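Long-range contact in transcriptional regulator (PDB 3QFI), which is probably a transcriptional regulator of the LytR-CpsA-Psr family: residues 19-24 with 51-56. Residues are numbered along the deposited sequence; the frame is centred on the assembly and turned at random.
Sequences QEPFSV and NPKENK
Pro21 packs against Asn51, Pro52 and Lys53 where a beta hairpin of the central mixed sheet turns beside the strand that precedes it. The turn, joining strands 44-51 and 56-62, closes on a G1 beta bulge: Asn55, in the left-handed conformation that asparagine tolerates, shares Asn51 as partner with Lys56, and the Asn51 carbonyl oxygen accepts from Glu54 N and Lys56 N, one from each face of its plane. Pro21 leads into strand 22-28, which runs antiparallel to 44-51; Phe22, the next residue, is backbone-bonded to Ile50. A proline suits this entry, its compact apolar ring directed at the turn. Pro52, its phi held at -66° by its ring, suits the start of a short 3-10 segment; the two rings meet as apolar groups, Pro21 CG lying 4.3 Å from Pro52 CD. On the same side of the ring plane, Pro52 CG lies 3.6 Å from Gln19 O. The side chains of Asn51 and Pro21 lie side by side, Asn51 OD1 against Pro21 CG and CB, since a chi1 of -179° turns CG away from the backbone N. Lys53, long enough to reach back from the turn, crosses that ring at about a right angle with its extended methylene chain, Lys53 CE resting 3.4 Å from Pro21 CD.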
ATOM      1  N   GLN A  19      11.102 -15.467  12.088  1.00 14.30           N
ATOM      2  CA  GLN A  19       9.746 -15.312  11.579  1.00 18.16           C
ATOM      3  C   GLN A  19       8.962 -14.401  12.518  1.00 15.02           C
ATOM      4  O   GLN A  19       7.872 -14.715  13.014  1.00 13.59           O
ATOM      5  CB  GLN A  19       9.044 -16.663  11.422  1.00 19.04           C
ATOM      6  CG  GLN A  19       8.561 -17.284  12.712  1.00 20.27           C
ATOM      7  CD  GLN A  19       7.341 -18.168  12.510  1.00 23.56           C
ATOM      8  OE1 GLN A  19       6.645 -18.501  13.473  1.00 27.78           O
ATOM      9  NE2 GLN A  19       7.080 -18.560  11.257  1.00  5.67           N
ATOM     10  N   GLU A  20       9.562 -13.256  12.772  1.00 20.17           N
ATOM     11  CA  GLU A  20       8.959 -12.266  13.624  1.00 27.32           C
ATOM     12  C   GLU A  20       8.100 -11.457  12.658  1.00 27.59           C
ATOM     13  O   GLU A  20       8.498 -11.198  11.517  1.00 31.29           O
ATOM     14  CB  GLU A  20      10.069 -11.430  14.245  1.00 21.00           C
ATOM     15  CG  GLU A  20       9.665 -10.519  15.360  1.00 34.50           C
ATOM     16  CD  GLU A  20      10.885  -9.993  16.104  1.00 42.13           C
ATOM     17  OE1 GLU A  20      11.522 -10.795  16.822  1.00 42.53           O
ATOM     18  OE2 GLU A  20      11.219  -8.796  15.956  1.00 40.91           O
ATOM     19  N   PRO A  21       6.888 -11.094  13.084  1.00 29.42           N
ATOM     20  CA  PRO A  21       5.944 -10.312  12.271  1.00 25.97           C
ATOM     21  C   PRO A  21       6.610  -9.036  11.784  1.00 24.10           C
ATOM     22  O   PRO A  21       7.276  -8.347  12.551  1.00 28.65           O
ATOM     23  CB  PRO A  21       4.809 -10.018  13.245  1.00 26.64           C
ATOM     24  CG  PRO A  21       4.849 -11.225  14.172  1.00 35.49           C
ATOM     25  CD  PRO A  21       6.329 -11.389  14.413  1.00 25.09           C
ATOM     26  N   PHE A  22       6.445  -8.708  10.514  1.00 17.07           N
ATOM     27  CA  PHE A  22       7.078  -7.495  10.035  1.00 15.33           C
ATOM     28  C   PHE A  22       6.145  -6.762   9.080  1.00 15.34           C
ATOM     29  O   PHE A  22       5.102  -7.291   8.677  1.00  9.93           O
ATOM     30  CB  PHE A  22       8.420  -7.831   9.375  1.00 10.69           C
ATOM     31  CG  PHE A  22       8.283  -8.524   8.073  1.00  5.39           C
ATOM     32  CD1 PHE A  22       8.204  -7.797   6.899  1.00  8.66           C
ATOM     33  CD2 PHE A  22       8.195  -9.900   8.018  1.00  7.44           C
ATOM     34  CE1 PHE A  22       8.040  -8.434   5.666  1.00  1.00           C
ATOM     35  CE2 PHE A  22       8.030 -10.555   6.794  1.00  5.62           C
ATOM     36  CZ  PHE A  22       7.952  -9.808   5.614  1.00  5.25           C
ATOM     37  N   SER A  23       6.523  -5.548   8.715  1.00 13.30           N
ATOM     38  CA  SER A  23       5.677  -4.738   7.858  1.00 10.02           C
ATOM     39  C   SER A  23       6.456  -4.167   6.691  1.00  9.24           C
ATOM     40  O   SER A  23       7.681  -4.030   6.747  1.00 11.25           O
ATOM     41  CB  SER A  23       5.101  -3.586   8.665  1.00  8.96           C
ATOM     42  OG  SER A  23       6.074  -2.565   8.784  1.00  4.31           O
ATOM     43  N   VAL A  24       5.748  -3.804   5.635  1.00  5.03           N
ATOM     44  CA  VAL A  24       6.430  -3.260   4.483  1.00  3.71           C
ATOM     45  C   VAL A  24       5.553  -2.299   3.698  1.00 13.52           C
ATOM     46  O   VAL A  24       4.344  -2.506   3.541  1.00 19.59           O
ATOM     47  CB  VAL A  24       6.926  -4.400   3.579  1.00  5.97           C
ATOM     48  CG1 VAL A  24       5.925  -5.543   3.609  1.00  1.00           C
ATOM     49  CG2 VAL A  24       7.118  -3.897   2.151  1.00 10.44           C
ATOM     50  N   ASN A  51       1.945 -11.271   9.491  1.00 12.49           N
ATOM     51  CA  ASN A  51       1.855 -11.834  10.835  1.00 18.64           C
ATOM     52  C   ASN A  51       1.582 -13.326  10.779  1.00 12.92           C
ATOM     53  O   ASN A  51       0.436 -13.757  10.762  1.00 22.66           O
ATOM     54  CB  ASN A  51       0.754 -11.161  11.649  1.00 19.01           C
ATOM     55  CG  ASN A  51       0.665 -11.716  13.063  1.00 31.38           C
ATOM     56  OD1 ASN A  51       1.638 -11.673  13.830  1.00 28.26           O
ATOM     57  ND2 ASN A  51      -0.502 -12.248  13.414  1.00 40.45           N
ATOM     58  N   PRO A  52       2.644 -14.138  10.748  1.00 13.33           N
ATOM     59  CA  PRO A  52       2.488 -15.591  10.694  1.00 21.27           C
ATOM     60  C   PRO A  52       1.858 -16.170  11.958  1.00 30.41           C
ATOM     61  O   PRO A  52       1.252 -17.230  11.914  1.00 42.00           O
ATOM     62  CB  PRO A  52       3.916 -16.083  10.471  1.00 18.40           C
ATOM     63  CG  PRO A  52       4.743 -15.050  11.180  1.00 16.39           C
ATOM     64  CD  PRO A  52       4.069 -13.757  10.775  1.00 15.62           C
ATOM     65  N   LYS A  53       1.991 -15.474  13.081  1.00 32.34           N
ATOM     66  CA  LYS A  53       1.423 -15.960  14.331  1.00 32.96           C
ATOM     67  C   LYS A  53      -0.099 -16.042  14.246  1.00 33.41           C
ATOM     68  O   LYS A  53      -0.748 -16.641  15.101  1.00 35.28           O
ATOM     69  CB  LYS A  53       1.838 -15.048  15.489  1.00 46.30           C
ATOM     70  CG  LYS A  53       3.359 -14.876  15.633  1.00 54.03           C
ATOM     71  CD  LYS A  53       3.709 -13.755  16.611  1.00 50.57           C
ATOM     72  CE  LYS A  53       5.214 -13.600  16.770  1.00 47.27           C
ATOM     73  NZ  LYS A  53       5.567 -12.531  17.748  1.00 46.32           N
ATOM     74  N   GLU A  54      -0.679 -15.439  13.218  1.00 30.12           N
ATOM     75  CA  GLU A  54      -2.123 -15.488  13.068  1.00 27.47           C
ATOM     76  C   GLU A  54      -2.456 -15.833  11.629  1.00 26.64           C
ATOM     77  O   GLU A  54      -3.582 -15.648  11.178  1.00 29.29           O
ATOM     78  CB  GLU A  54      -2.734 -14.146  13.454  1.00 30.18           C
ATOM     79  CG  GLU A  54      -4.219 -14.196  13.704  1.00 47.18           C
ATOM     80  CD  GLU A  54      -4.751 -12.860  14.156  1.00 49.38           C
ATOM     81  OE1 GLU A  54      -4.631 -11.879  13.387  1.00 41.05           O
ATOM     82  OE2 GLU A  54      -5.285 -12.789  15.283  1.00 61.90           O
ATOM     83  N   ASN A  55      -1.450 -16.337  10.925  1.00 18.52           N
ATOM     84  CA  ASN A  55      -1.582 -16.740   9.539  1.00 22.31           C
ATOM     85  C   ASN A  55      -2.371 -15.736   8.718  1.00 28.06           C
ATOM     86  O   ASN A  55      -3.406 -16.085   8.153  1.00 30.89           O
ATOM     87  CB  ASN A  55      -2.266 -18.105   9.469  1.00 23.60           C
ATOM     88  CG  ASN A  55      -1.544 -19.154  10.283  1.00 23.35           C
ATOM     89  OD1 ASN A  55      -0.369 -19.443  10.049  1.00 28.56           O
ATOM     90  ND2 ASN A  55      -2.240 -19.728  11.253  1.00 22.47           N
ATOM     91  N   LYS A  56      -1.885 -14.498   8.630  1.00 25.67           N
ATOM     92  CA  LYS A  56      -2.596 -13.467   7.870  1.00 23.43           C
ATOM     93  C   LYS A  56      -1.730 -12.240   7.523  1.00 21.58           C
ATOM     94  O   LYS A  56      -0.713 -11.973   8.171  1.00 16.06           O
ATOM     95  CB  LYS A  56      -3.841 -13.033   8.664  1.00 23.76           C
ATOM     96  CG  LYS A  56      -4.785 -12.080   7.931  1.00 46.32           C
ATOM     97  CD  LYS A  56      -6.204 -12.034   8.548  1.00 53.08           C
ATOM     98  CE  LYS A  56      -6.305 -11.134   9.775  1.00 55.00           C
ATOM     99  NZ  LYS A  56      -5.366 -11.532  10.853  1.00 53.36           N
TER